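Local coordinates for acetyltransferase, GNAT family (Colwellia psychrerythraea, PDB 3IWG), which probably transfers an acyl group, as expected of a GNAT-family acetyltransferase, to an acceptor that is not identified, at residues A[35-40]-A[198-203]; A[29-34]-A[104-109]; A[181-186]-A[232-237]; A[153-158]-A[171-176]. All blocks are in the same frame, centred on the assembly; numbering follows the deposited sequence.

Contact 1 of 4, residues A[35-40]-A[198-203]; sequences WHFGFA and RLFDQY
The ring of Phe37 lies between Phe200 and Tyr203, touching the first with one flank and the second with the other. On the Phe200 flank, CE2 of Phe37 comes to 3.5 Å from CE1 of Phe200, and CD2 of Phe37 lies 3.7 Å from CD1 of the same ring. The two planes stand at 72° with centroids 5.6 Å apart, an oblique pairing. On the other flank, CE1 of Phe37 sits at the edge of the Tyr203 ring, near its plane, 3.6 Å from Tyr203 CD2. Phe37 reaches this place because its CG is anti to its own carbonyl carbon (chi1 -49°), which sends the ring off the helix toward 198-203. Gln202 adds a looser touch, its OE1 4.4 Å from Phe37 CD1. No hydrogen bond crosses between the segments, which hide 162 Å² from solvent in all. Phe24 of helix 17-26 extends the cluster, stacking on Tyr203 and meeting Phe37 as well. The result is a partly exposed aromatic cluster at the junction of two GNAT-family regions, joining helix 33-39 of the first to the turn that follows strand 190-199 of the second.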
loop_
_atom_site.group_PDB
_atom_site.type_symbol
_atom_site.label_atom_id
_atom_site.label_comp_id
_atom_site.label_asym_id
_atom_site.label_seq_id
_atom_site.Cartn_x
_atom_site.Cartn_y
_atom_site.Cartn_z
ATOM N N TRP A 35 11.573 1.994 -10.321
ATOM C CA TRP A 35 11.762 1.112 -11.481
ATOM C C TRP A 35 12.102 -0.327 -11.098
ATOM O O TRP A 35 11.441 -1.267 -11.564
ATOM C CB TRP A 35 12.809 1.663 -12.416
ATOM C CG TRP A 35 12.270 2.720 -13.191
ATOM C CD1 TRP A 35 12.228 4.018 -12.859
ATOM C CD2 TRP A 35 11.578 2.586 -14.418
ATOM N NE1 TRP A 35 11.584 4.747 -13.841
ATOM C CE2 TRP A 35 11.169 3.888 -14.812
ATOM C CE3 TRP A 35 11.274 1.498 -15.240
ATOM C CZ2 TRP A 35 10.459 4.141 -15.985
ATOM C CZ3 TRP A 35 10.564 1.745 -16.423
ATOM C CH2 TRP A 35 10.170 3.076 -16.787
ATOM N N HIS A 36 13.073 -0.505 -10.219
ATOM C CA HIS A 36 13.636 -1.846 -10.008
ATOM C C HIS A 36 13.092 -2.600 -8.838
ATOM O O HIS A 36 13.148 -3.812 -8.861
ATOM C CB HIS A 36 15.153 -1.815 -9.975
ATOM C CG HIS A 36 15.723 -1.617 -11.333
ATOM N ND1 HIS A 36 16.014 -0.366 -11.836
ATOM C CD2 HIS A 36 15.871 -2.482 -12.364
ATOM C CE1 HIS A 36 16.344 -0.476 -13.109
ATOM N NE2 HIS A 36 16.275 -1.749 -13.450
ATOM N N PHE A 37 12.524 -1.912 -7.842
ATOM C CA PHE A 37 11.852 -2.611 -6.754
ATOM C C PHE A 37 10.347 -2.426 -6.664
ATOM O O PHE A 37 9.701 -3.088 -5.869
ATOM C CB PHE A 37 12.532 -2.253 -5.446
ATOM C CG PHE A 37 13.984 -2.407 -5.536
ATOM C CD1 PHE A 37 14.527 -3.683 -5.670
ATOM C CD2 PHE A 37 14.812 -1.311 -5.626
ATOM C CE1 PHE A 37 15.880 -3.865 -5.828
ATOM C CE2 PHE A 37 16.205 -1.494 -5.780
ATOM C CZ PHE A 37 16.723 -2.773 -5.887
ATOM N N GLY A 38 9.798 -1.551 -7.497
ATOM C CA GLY A 38 8.351 -1.364 -7.609
ATOM C C GLY A 38 7.918 -2.071 -8.866
ATOM O O GLY A 38 7.276 -3.111 -8.759
ATOM N N PHE A 39 8.297 -1.531 -10.042
ATOM C CA PHE A 39 7.848 -2.077 -11.348
ATOM C C PHE A 39 8.423 -3.426 -11.723
ATOM O O PHE A 39 7.682 -4.286 -12.116
ATOM C CB PHE A 39 8.106 -1.123 -12.560
ATOM C CG PHE A 39 7.504 0.261 -12.424
ATOM C CD1 PHE A 39 6.250 0.453 -11.860
ATOM C CD2 PHE A 39 8.195 1.388 -12.916
ATOM C CE1 PHE A 39 5.705 1.757 -11.723
ATOM C CE2 PHE A 39 7.643 2.712 -12.793
ATOM C CZ PHE A 39 6.406 2.876 -12.189
ATOM N N ALA A 40 9.740 -3.609 -11.680
ATOM C CA ALA A 40 10.322 -4.864 -12.175
ATOM C C ALA A 40 9.743 -6.171 -11.549
ATOM O O ALA A 40 9.434 -7.124 -12.262
ATOM C CB ALA A 40 11.860 -4.829 -12.044
ATOM N N ARG A 198 13.588 7.130 1.380
ATOM C CA ARG A 198 13.281 5.712 1.403
ATOM C C ARG A 198 14.501 4.865 1.460
ATOM O O ARG A 198 15.430 5.068 0.698
ATOM C CB ARG A 198 12.604 5.306 0.130
ATOM C CG ARG A 198 11.298 6.051 -0.231
ATOM C CD ARG A 198 10.987 5.675 -1.708
ATOM N NE ARG A 198 10.310 6.780 -2.296
ATOM C CZ ARG A 198 10.699 7.523 -3.317
ATOM N NH1 ARG A 198 9.900 8.534 -3.655
ATOM N NH2 ARG A 198 11.762 7.235 -4.039
ATOM N N LEU A 199 14.481 3.874 2.320
ATOM C CA LEU A 199 15.583 2.947 2.398
ATOM C C LEU A 199 15.298 1.839 1.453
ATOM O O LEU A 199 14.162 1.608 1.121
ATOM C CB LEU A 199 15.712 2.365 3.801
ATOM C CG LEU A 199 16.510 3.261 4.725
ATOM C CD1 LEU A 199 15.990 4.682 4.715
ATOM C CD2 LEU A 199 16.542 2.648 6.183
ATOM N N PHE A 200 16.351 1.156 1.047
ATOM C CA PHE A 200 16.259 -0.088 0.302
ATOM C C PHE A 200 16.412 -1.288 1.225
ATOM O O PHE A 200 17.326 -1.348 2.059
ATOM C CB PHE A 200 17.372 -0.133 -0.689
ATOM C CG PHE A 200 17.234 0.884 -1.769
ATOM C CD1 PHE A 200 16.508 0.589 -2.908
ATOM C CD2 PHE A 200 17.840 2.124 -1.653
ATOM C CE1 PHE A 200 16.405 1.516 -3.928
ATOM C CE2 PHE A 200 17.715 3.072 -2.650
ATOM C CZ PHE A 200 17.009 2.769 -3.800
ATOM N N ASP A 201 15.540 -2.272 1.079
ATOM C CA ASP A 201 15.638 -3.440 1.941
ATOM C C ASP A 201 16.782 -4.411 1.549
ATOM O O ASP A 201 17.266 -5.152 2.405
ATOM C CB ASP A 201 14.271 -4.135 2.045
ATOM C CG ASP A 201 13.258 -3.315 2.861
ATOM O OD1 ASP A 201 13.644 -2.348 3.581
ATOM O OD2 ASP A 201 12.061 -3.615 2.758
ATOM N N GLN A 202 17.210 -4.382 0.284
ATOM C CA GLN A 202 18.295 -5.234 -0.206
ATOM C C GLN A 202 19.092 -4.548 -1.313
ATOM O O GLN A 202 18.621 -3.624 -1.955
ATOM C CB GLN A 202 17.736 -6.523 -0.803
ATOM C CG GLN A 202 16.247 -6.728 -0.537
ATOM C CD GLN A 202 15.499 -7.364 -1.712
ATOM O OE1 GLN A 202 14.731 -6.675 -2.417
ATOM N NE2 GLN A 202 15.724 -8.682 -1.932
ATOM N N TYR A 203 20.296 -5.037 -1.534
ATOM C CA TYR A 203 21.156 -4.630 -2.658
ATOM C C TYR A 203 21.737 -3.242 -2.561
ATOM O O TYR A 203 22.917 -3.037 -2.932
ATOM C CB TYR A 203 20.430 -4.714 -4.006
ATOM C CG TYR A 203 19.734 -6.020 -4.239
ATOM C CD1 TYR A 203 20.417 -7.222 -4.095
ATOM C CD2 TYR A 203 18.386 -6.067 -4.582
ATOM C CE1 TYR A 203 19.775 -8.442 -4.295
ATOM C CE2 TYR A 203 17.744 -7.296 -4.805
ATOM C CZ TYR A 203 18.447 -8.463 -4.654
ATOM O OH TYR A 203 17.834 -9.673 -4.843
#

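Contact 2 of 4, residues A[29-34]-A[104-109]; sequences VPLDGM and TAELNY
Ala105 CB meets Val29 CG2 at 3.5 Å, the closest approach between the two segments, which bury 167 Å² without a hydrogen bond between them. Val29 has chi1 -74°, which places CG2 between the backbone N and the carbonyl carbon and puts that branch, rather than CG1, against the alanine methyl. Leu31 then spans two neighbours with its two methyls: CD2 lies 4.0 Å from Ala105 CB, whereas CD1 lies 3.9 Å from Glu106 CG. Both segments lead into helices of the first GNAT-family region, 29-34 into helix 33-39 and 104-109 into helix 107-116, with Asp32 and Glu106 at the respective N-cap positions. Asp32 OD2 accepts from Trp35 N and, weakly, from the N of selenomethionine Met34, the latter over 2.9 Å at an N-H...O angle of only 123°. The Glu106 chain, bent at chi2 (139°), passes aslant across Leu31, with Glu106 CD 4.0 Å from Leu31 CD1. Its polar end is held elsewhere: OE2 is hydrogen-bonded to Ser103 OG at the end of strand 99-103. The same serine OG also pairs with Ala105 N, thereby linking both residues that touch Leu31.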
loop_
_atom_site.group_PDB
_atom_site.type_symbol
_atom_site.label_atom_id
_atom_site.label_comp_id
_atom_site.label_asym_id
_atom_site.label_seq_id
_atom_site.Cartn_x
_atom_site.Cartn_y
_atom_site.Cartn_z
ATOM N N VAL A 29 26.022 2.485 -10.821
ATOM C CA VAL A 29 25.478 3.192 -9.661
ATOM C C VAL A 29 24.273 2.458 -9.150
ATOM O O VAL A 29 23.701 1.620 -9.841
ATOM C CB VAL A 29 25.086 4.656 -9.993
ATOM C CG1 VAL A 29 26.354 5.522 -10.151
ATOM C CG2 VAL A 29 24.124 4.738 -11.214
ATOM N N PRO A 30 23.830 2.795 -7.945
ATOM C CA PRO A 30 22.511 2.241 -7.552
ATOM C C PRO A 30 21.386 2.620 -8.543
ATOM O O PRO A 30 21.346 3.739 -9.053
ATOM C CB PRO A 30 22.284 2.851 -6.164
ATOM C CG PRO A 30 23.203 4.115 -6.161
ATOM C CD PRO A 30 24.417 3.670 -6.913
ATOM N N LEU A 31 20.517 1.665 -8.845
ATOM C CA LEU A 31 19.404 1.884 -9.748
ATOM C C LEU A 31 18.138 2.429 -9.060
ATOM O O LEU A 31 17.952 2.335 -7.840
ATOM C CB LEU A 31 19.058 0.597 -10.479
ATOM C CG LEU A 31 20.242 -0.094 -11.156
ATOM C CD1 LEU A 31 19.800 -1.387 -11.781
ATOM C CD2 LEU A 31 20.862 0.896 -12.173
ATOM N N ASP A 32 17.254 2.977 -9.875
ATOM C CA ASP A 32 16.065 3.614 -9.368
ATOM C C ASP A 32 15.110 2.666 -8.645
ATOM O O ASP A 32 14.552 1.756 -9.244
ATOM C CB ASP A 32 15.260 4.266 -10.471
ATOM C CG ASP A 32 14.122 5.055 -9.903
ATOM O OD1 ASP A 32 14.408 6.181 -9.448
ATOM O OD2 ASP A 32 12.982 4.523 -9.825
ATOM N N GLY A 33 14.868 2.957 -7.384
ATOM C CA GLY A 33 13.915 2.186 -6.575
ATOM C C GLY A 33 12.529 1.888 -7.140
ATOM O O GLY A 33 12.050 0.763 -7.050
HETATM N N MSE A 34 11.881 2.881 -7.747
HETATM C CA MSE A 34 10.509 2.650 -8.236
HETATM C C MSE A 34 10.611 1.742 -9.441
HETATM O O MSE A 34 9.864 0.787 -9.534
HETATM C CB MSE A 34 9.745 3.946 -8.584
HETATM C CG MSE A 34 8.358 4.070 -7.926
HETATM SE SE MSE A 34 7.155 2.453 -7.744
HETATM C CE MSE A 34 7.023 2.446 -5.787
ATOM N N THR A 104 21.911 4.042 -18.327
ATOM C CA THR A 104 23.315 4.123 -18.602
ATOM C C THR A 104 24.215 3.471 -17.566
ATOM O O THR A 104 25.441 3.473 -17.755
ATOM C CB THR A 104 23.696 5.591 -18.745
ATOM O OG1 THR A 104 23.473 6.261 -17.499
ATOM C CG2 THR A 104 22.832 6.228 -19.860
ATOM N N ALA A 105 23.630 2.903 -16.492
ATOM C CA ALA A 105 24.395 2.232 -15.452
ATOM C C ALA A 105 24.283 0.738 -15.598
ATOM O O ALA A 105 24.910 -0.012 -14.800
ATOM C CB ALA A 105 23.890 2.645 -14.043
ATOM N N GLU A 106 23.472 0.271 -16.563
ATOM C CA GLU A 106 23.436 -1.185 -16.832
ATOM C C GLU A 106 24.091 -1.483 -18.193
ATOM O O GLU A 106 23.445 -1.490 -19.249
ATOM C CB GLU A 106 22.008 -1.745 -16.727
ATOM C CG GLU A 106 21.222 -1.323 -15.443
ATOM C CD GLU A 106 19.758 -0.978 -15.729
ATOM O OE1 GLU A 106 18.945 -1.914 -15.853
ATOM O OE2 GLU A 106 19.429 0.240 -15.819
ATOM N N LEU A 107 25.400 -1.729 -18.150
ATOM C CA LEU A 107 26.238 -1.563 -19.345
ATOM C C LEU A 107 25.916 -2.639 -20.340
ATOM O O LEU A 107 25.662 -2.352 -21.499
ATOM C CB LEU A 107 27.723 -1.565 -18.962
ATOM C CG LEU A 107 28.256 -0.361 -18.156
ATOM C CD1 LEU A 107 29.737 -0.547 -17.721
ATOM C CD2 LEU A 107 28.059 0.945 -18.904
ATOM N N ASN A 108 25.882 -3.883 -19.880
ATOM C CA ASN A 108 25.613 -4.999 -20.776
ATOM C C ASN A 108 24.238 -4.947 -21.399
ATOM O O ASN A 108 24.068 -5.203 -22.567
ATOM C CB ASN A 108 25.829 -6.324 -20.072
ATOM C CG ASN A 108 27.299 -6.731 -20.027
ATOM O OD1 ASN A 108 27.860 -6.970 -18.957
ATOM N ND2 ASN A 108 27.912 -6.854 -21.188
ATOM N N TYR A 109 23.241 -4.588 -20.620
ATOM C CA TYR A 109 21.861 -4.594 -21.114
ATOM C C TYR A 109 21.737 -3.430 -22.063
ATOM O O TYR A 109 21.171 -3.546 -23.155
ATOM C CB TYR A 109 20.925 -4.544 -19.881
ATOM C CG TYR A 109 19.451 -4.246 -20.063
ATOM C CD1 TYR A 109 18.783 -4.544 -21.227
ATOM C CD2 TYR A 109 18.719 -3.689 -19.017
ATOM C CE1 TYR A 109 17.422 -4.297 -21.359
ATOM C CE2 TYR A 109 17.372 -3.423 -19.153
ATOM C CZ TYR A 109 16.725 -3.726 -20.321
ATOM O OH TYR A 109 15.379 -3.413 -20.477
#

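Contact 3 of 4, residues A[181-186]-A[232-237]; sequences ELFGYW and TKHAAT
The imidazole of His234 receives the edge of the Phe183 ring on one face, with Phe183 CZ 3.4 Å above the plane and over its centre. From the phenyl side the histidine lies at the rim near the ring plane, its NE2 also 3.4 Å from Phe183 CZ. The ring centroids are 4.7 Å apart and the planes stand at 66°, which makes this an edge-to-face pair somewhat short of perpendicular. CZ is the leading atom: the flanking Phe183 CE1 and CE2 hang back, CE2 being 4.1 Å from His234 CE1. Different first torsions bring the rings together, since CG of His234 is anti to its backbone N (chi1 -176°) and extends from the helix, while CG of Phe183 is anti to its carbonyl carbon (chi1 -62°). No hydrogen bond joins the segments, and the interface is small at 87 Å². In the backbone, the His234 carbonyl accepts from Thr237 OG1 at 2.9 Å; Gln238 NE2 is a second donor to the same oxygen. Phe230, one helical turn before His234, also meets Phe183 edge-to-face, and the histidine touches Cys197 of strand 190-199. The pair joins the C-terminal part of helix 223-237 to strand 182-187, which is hydrogen-bonded to 190-199 along one side and 144-145 along the other.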
loop_
_atom_site.group_PDB
_atom_site.type_symbol
_atom_site.label_atom_id
_atom_site.label_comp_id
_atom_site.label_asym_id
_atom_site.label_seq_id
_atom_site.Cartn_x
_atom_site.Cartn_y
_atom_site.Cartn_z
ATOM N N GLU A 181 9.460 6.846 6.604
ATOM C CA GLU A 181 10.123 7.436 5.447
ATOM C C GLU A 181 9.460 8.690 4.935
ATOM O O GLU A 181 9.942 9.310 3.971
ATOM C CB GLU A 181 10.268 6.396 4.337
ATOM C CG GLU A 181 11.216 5.282 4.712
ATOM C CD GLU A 181 11.241 4.144 3.704
ATOM O OE1 GLU A 181 10.327 4.071 2.867
ATOM O OE2 GLU A 181 12.169 3.305 3.763
ATOM N N LEU A 182 8.330 9.069 5.524
ATOM C CA LEU A 182 7.561 10.185 4.974
ATOM C C LEU A 182 7.653 11.393 5.884
ATOM O O LEU A 182 7.555 11.248 7.092
ATOM C CB LEU A 182 6.104 9.773 4.757
ATOM C CG LEU A 182 5.076 10.785 4.168
ATOM C CD1 LEU A 182 5.400 11.222 2.759
ATOM C CD2 LEU A 182 3.660 10.161 4.232
ATOM N N PHE A 183 7.822 12.585 5.295
ATOM C CA PHE A 183 7.852 13.804 6.076
ATOM C C PHE A 183 6.981 14.899 5.449
ATOM O O PHE A 183 6.741 14.921 4.245
ATOM C CB PHE A 183 9.286 14.323 6.205
ATOM C CG PHE A 183 10.214 13.383 6.918
ATOM C CD1 PHE A 183 10.718 12.275 6.284
ATOM C CD2 PHE A 183 10.613 13.622 8.226
ATOM C CE1 PHE A 183 11.565 11.397 6.942
ATOM C CE2 PHE A 183 11.468 12.727 8.881
ATOM C CZ PHE A 183 11.950 11.625 8.214
ATOM N N GLY A 184 6.551 15.829 6.286
ATOM C CA GLY A 184 5.706 16.927 5.857
ATOM C C GLY A 184 6.289 18.249 6.280
ATOM O O GLY A 184 6.913 18.347 7.341
ATOM N N TYR A 185 6.109 19.249 5.432
ATOM C CA TYR A 185 6.501 20.605 5.746
ATOM C C TYR A 185 5.216 21.398 5.808
ATOM O O TYR A 185 4.511 21.532 4.816
ATOM C CB TYR A 185 7.461 21.135 4.680
ATOM C CG TYR A 185 7.957 22.552 4.842
ATOM C CD1 TYR A 185 8.452 23.014 6.059
ATOM C CD2 TYR A 185 7.995 23.416 3.751
ATOM C CE1 TYR A 185 8.942 24.307 6.191
ATOM C CE2 TYR A 185 8.456 24.728 3.870
ATOM C CZ TYR A 185 8.929 25.166 5.082
ATOM O OH TYR A 185 9.420 26.436 5.188
ATOM N N TRP A 186 4.929 21.894 7.010
ATOM C CA TRP A 186 3.622 22.398 7.408
ATOM C C TRP A 186 3.664 23.873 7.673
ATOM O O TRP A 186 4.673 24.441 8.128
ATOM C CB TRP A 186 3.163 21.730 8.726
ATOM C CG TRP A 186 2.908 20.273 8.612
ATOM C CD1 TRP A 186 3.801 19.275 8.771
ATOM C CD2 TRP A 186 1.668 19.660 8.323
ATOM N NE1 TRP A 186 3.195 18.064 8.610
ATOM C CE2 TRP A 186 1.875 18.276 8.328
ATOM C CE3 TRP A 186 0.381 20.147 8.085
ATOM C CZ2 TRP A 186 0.843 17.364 8.085
ATOM C CZ3 TRP A 186 -0.651 19.235 7.867
ATOM C CH2 TRP A 186 -0.410 17.873 7.861
ATOM N N THR A 232 18.204 14.911 2.619
ATOM C CA THR A 232 19.618 14.492 2.504
ATOM C C THR A 232 20.281 14.421 3.872
ATOM O O THR A 232 21.013 13.461 4.172
ATOM C CB THR A 232 20.490 15.451 1.593
ATOM O OG1 THR A 232 19.932 15.537 0.282
ATOM C CG2 THR A 232 21.935 14.925 1.456
ATOM N N LYS A 233 20.016 15.427 4.709
ATOM C CA LYS A 233 20.594 15.418 6.040
ATOM C C LYS A 233 20.065 14.210 6.844
ATOM O O LYS A 233 20.833 13.550 7.524
ATOM C CB LYS A 233 20.343 16.710 6.794
ATOM C CG LYS A 233 21.294 16.848 7.962
ATOM C CD LYS A 233 20.704 17.569 9.206
ATOM C CE LYS A 233 21.084 19.082 9.304
ATOM N NZ LYS A 233 20.752 19.688 10.630
ATOM N N HIS A 234 18.766 13.930 6.736
ATOM C CA HIS A 234 18.151 12.827 7.450
ATOM C C HIS A 234 18.741 11.515 6.954
ATOM O O HIS A 234 18.919 10.608 7.725
ATOM C CB HIS A 234 16.625 12.824 7.258
ATOM C CG HIS A 234 15.914 11.766 8.049
ATOM N ND1 HIS A 234 15.549 11.934 9.374
ATOM C CD2 HIS A 234 15.482 10.530 7.692
ATOM C CE1 HIS A 234 14.947 10.837 9.802
ATOM N NE2 HIS A 234 14.901 9.968 8.803
ATOM N N ALA A 235 19.009 11.410 5.668
ATOM C CA ALA A 235 19.704 10.236 5.167
ATOM C C ALA A 235 21.092 10.144 5.762
ATOM O O ALA A 235 21.469 9.097 6.299
ATOM C CB ALA A 235 19.761 10.220 3.643
ATOM N N ALA A 236 21.844 11.232 5.713
ATOM C CA ALA A 236 23.171 11.229 6.274
ATOM C C ALA A 236 23.195 10.802 7.783
ATOM O O ALA A 236 24.046 10.045 8.172
ATOM C CB ALA A 236 23.896 12.608 6.049
ATOM N N THR A 237 22.254 11.231 8.611
ATOM C CA THR A 237 22.254 10.738 9.982
ATOM C C THR A 237 22.079 9.221 10.085
ATOM O O THR A 237 22.534 8.630 11.064
ATOM C CB THR A 237 21.180 11.376 10.862
ATOM O OG1 THR A 237 19.882 10.893 10.460
ATOM C CG2 THR A 237 21.273 12.915 10.781
#

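Contact 4 of 4, residues A[153-158]-A[171-176]; sequences AFVTFA and QYYGNL
The carbonyl oxygen of Phe154 accepts from Ala158 N at 2.8 Å, a routine helical bond, and is also approached from the facing helix by Tyr173 CE2 at 3.5 Å. That oxygen stands oblique to the tyrosine ring. The ring is the main element of the contact: with CG anti to the carbonyl carbon (chi1 -80°), it projects from helix 166-178 and presents one side to three residues of helix 151-162. Ala158 CB sits at the ring edge near its plane, 3.3 Å from Tyr173 OH and 3.6 Å from Tyr173 CE2. Val155 CG2 also lies in the ring plane, 4.0 Å from Tyr173 CD2, and Phe154 CB lies at the same distance from that atom. Phe154 points its CB at the tyrosine while its ring leads away, toward Leu191 and Ala146. The axes of the two helical segments come within 10.0 Å at 134° between their N-to-C directions, a spacing that, between these segments, the Tyr173 side chain spans. Tyr173 and Ala158 both rest on Ile213 of strand 207-214, and Asn175 is hydrogen-bonded to Asn175 of the second subunit. Such a steeply inclined pair of consecutive helices, laid over one face of the strands, is consistent with the α1-α2 helices of the GNAT fold.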
loop_
_atom_site.group_PDB
_atom_site.type_symbol
_atom_site.label_atom_id
_atom_site.label_comp_id
_atom_site.label_asym_id
_atom_site.label_seq_id
_atom_site.Cartn_x
_atom_site.Cartn_y
_atom_site.Cartn_z
ATOM N N ALA A 153 -4.341 13.518 5.254
ATOM C CA ALA A 153 -3.889 14.816 4.782
ATOM C C ALA A 153 -2.801 14.628 3.717
ATOM O O ALA A 153 -2.850 15.245 2.641
ATOM C CB ALA A 153 -3.398 15.664 5.958
ATOM N N PHE A 154 -1.860 13.723 3.960
ATOM C CA PHE A 154 -0.874 13.441 2.920
ATOM C C PHE A 154 -1.516 12.936 1.625
ATOM O O PHE A 154 -1.136 13.321 0.522
ATOM C CB PHE A 154 0.168 12.475 3.443
ATOM C CG PHE A 154 1.260 13.135 4.269
ATOM C CD1 PHE A 154 2.386 13.704 3.662
ATOM C CD2 PHE A 154 1.174 13.186 5.635
ATOM C CE1 PHE A 154 3.396 14.296 4.455
ATOM C CE2 PHE A 154 2.167 13.779 6.412
ATOM C CZ PHE A 154 3.275 14.339 5.836
ATOM N N VAL A 155 -2.489 12.047 1.753
ATOM C CA VAL A 155 -3.150 11.426 0.579
ATOM C C VAL A 155 -3.886 12.477 -0.229
ATOM O O VAL A 155 -3.706 12.590 -1.450
ATOM C CB VAL A 155 -4.098 10.268 1.007
ATOM C CG1 VAL A 155 -5.146 9.938 -0.072
ATOM C CG2 VAL A 155 -3.246 9.005 1.412
ATOM N N THR A 156 -4.662 13.285 0.463
ATOM C CA THR A 156 -5.314 14.409 -0.172
ATOM C C THR A 156 -4.315 15.373 -0.821
ATOM O O THR A 156 -4.499 15.806 -1.966
ATOM C CB THR A 156 -6.095 15.189 0.879
ATOM O OG1 THR A 156 -7.077 14.324 1.443
ATOM C CG2 THR A 156 -6.753 16.394 0.264
ATOM N N PHE A 157 -3.257 15.712 -0.089
ATOM C CA PHE A 157 -2.212 16.563 -0.666
ATOM C C PHE A 157 -1.612 15.962 -1.985
ATOM O O PHE A 157 -1.553 16.627 -3.025
ATOM C CB PHE A 157 -1.128 16.831 0.394
ATOM C CG PHE A 157 -0.011 17.684 -0.099
ATOM C CD1 PHE A 157 1.165 17.105 -0.513
ATOM C CD2 PHE A 157 -0.158 19.071 -0.172
ATOM C CE1 PHE A 157 2.192 17.867 -0.977
ATOM C CE2 PHE A 157 0.859 19.843 -0.623
ATOM C CZ PHE A 157 2.046 19.247 -1.051
ATOM N N ALA A 158 -1.245 14.679 -1.966
ATOM C CA ALA A 158 -0.662 14.093 -3.152
ATOM C C ALA A 158 -1.692 13.943 -4.256
ATOM O O ALA A 158 -1.379 14.203 -5.419
ATOM C CB ALA A 158 -0.011 12.759 -2.843
ATOM N N GLN A 171 -2.395 3.235 0.512
ATOM C CA GLN A 171 -1.510 2.105 0.832
ATOM C C GLN A 171 -0.055 2.505 0.768
ATOM O O GLN A 171 0.725 2.167 1.637
ATOM C CB GLN A 171 -1.756 0.901 -0.093
ATOM C CG GLN A 171 -3.179 0.236 0.079
ATOM C CD GLN A 171 -3.474 -0.255 1.495
ATOM O OE1 GLN A 171 -2.655 -0.910 2.145
ATOM N NE2 GLN A 171 -4.673 0.030 1.956
ATOM N N TYR A 172 0.323 3.231 -0.256
ATOM C CA TYR A 172 1.743 3.576 -0.444
ATOM C C TYR A 172 2.260 4.430 0.713
ATOM O O TYR A 172 3.288 4.141 1.331
ATOM C CB TYR A 172 1.881 4.330 -1.727
ATOM C CG TYR A 172 3.246 4.832 -2.003
ATOM C CD1 TYR A 172 4.187 4.027 -2.631
ATOM C CD2 TYR A 172 3.594 6.135 -1.680
ATOM C CE1 TYR A 172 5.478 4.511 -2.867
ATOM C CE2 TYR A 172 4.861 6.617 -1.890
ATOM C CZ TYR A 172 5.791 5.812 -2.483
ATOM O OH TYR A 172 7.026 6.299 -2.731
ATOM N N TYR A 173 1.459 5.425 1.064
ATOM C CA TYR A 173 1.775 6.288 2.172
ATOM C C TYR A 173 1.611 5.605 3.515
ATOM O O TYR A 173 2.402 5.821 4.387
ATOM C CB TYR A 173 0.973 7.579 2.087
ATOM C CG TYR A 173 1.482 8.641 1.149
ATOM C CD1 TYR A 173 2.836 8.760 0.814
ATOM C CD2 TYR A 173 0.612 9.631 0.687
ATOM C CE1 TYR A 173 3.280 9.810 -0.021
ATOM C CE2 TYR A 173 1.054 10.696 -0.132
ATOM C CZ TYR A 173 2.375 10.778 -0.467
ATOM O OH TYR A 173 2.746 11.837 -1.247
ATOM N N GLY A 174 0.643 4.709 3.666
ATOM C CA GLY A 174 0.515 3.967 4.939
ATOM C C GLY A 174 1.773 3.176 5.236
ATOM O O GLY A 174 2.322 3.147 6.343
ATOM N N ASN A 175 2.251 2.523 4.207
ATOM C CA ASN A 175 3.466 1.790 4.310
ATOM C C ASN A 175 4.669 2.704 4.563
ATOM O O ASN A 175 5.515 2.380 5.383
ATOM C CB ASN A 175 3.638 0.989 3.045
ATOM C CG ASN A 175 4.814 0.049 3.120
ATOM O OD1 ASN A 175 5.727 0.187 2.354
ATOM N ND2 ASN A 175 4.765 -0.925 4.035
ATOM N N LEU A 176 4.767 3.862 3.909
ATOM C CA LEU A 176 5.924 4.733 4.193
ATOM C C LEU A 176 5.916 5.229 5.651
ATOM O O LEU A 176 6.956 5.325 6.297
ATOM C CB LEU A 176 5.970 5.894 3.234
ATOM C CG LEU A 176 6.831 5.913 1.951
ATOM C CD1 LEU A 176 7.159 4.586 1.293
ATOM C CD2 LEU A 176 6.214 6.871 0.959
#

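Overall arrangement
From the N terminus, segment 29-34 runs straight into 35-40, so contacts 2 and 1 share helix 33-39 and join through Phe39 N to Met34 O. Contact 2 closes first, at 104-109, and stays within the first GNAT-family region. Contact 1 closes only at 198-203, spanning both regions, and the two cross along the chain. Contact 4 is nested inside the long loop of contact 1, tying helices 151-162 and 166-178 together. Contact 3 opens inside that loop but closes beyond it at 232-237, thereby crossing contact 1; Leu199 N to Glu181 OE2 links the two. Contacts 4 and 3 follow in series, and Leu176 O meets Glu181 N where helix gives way to strand.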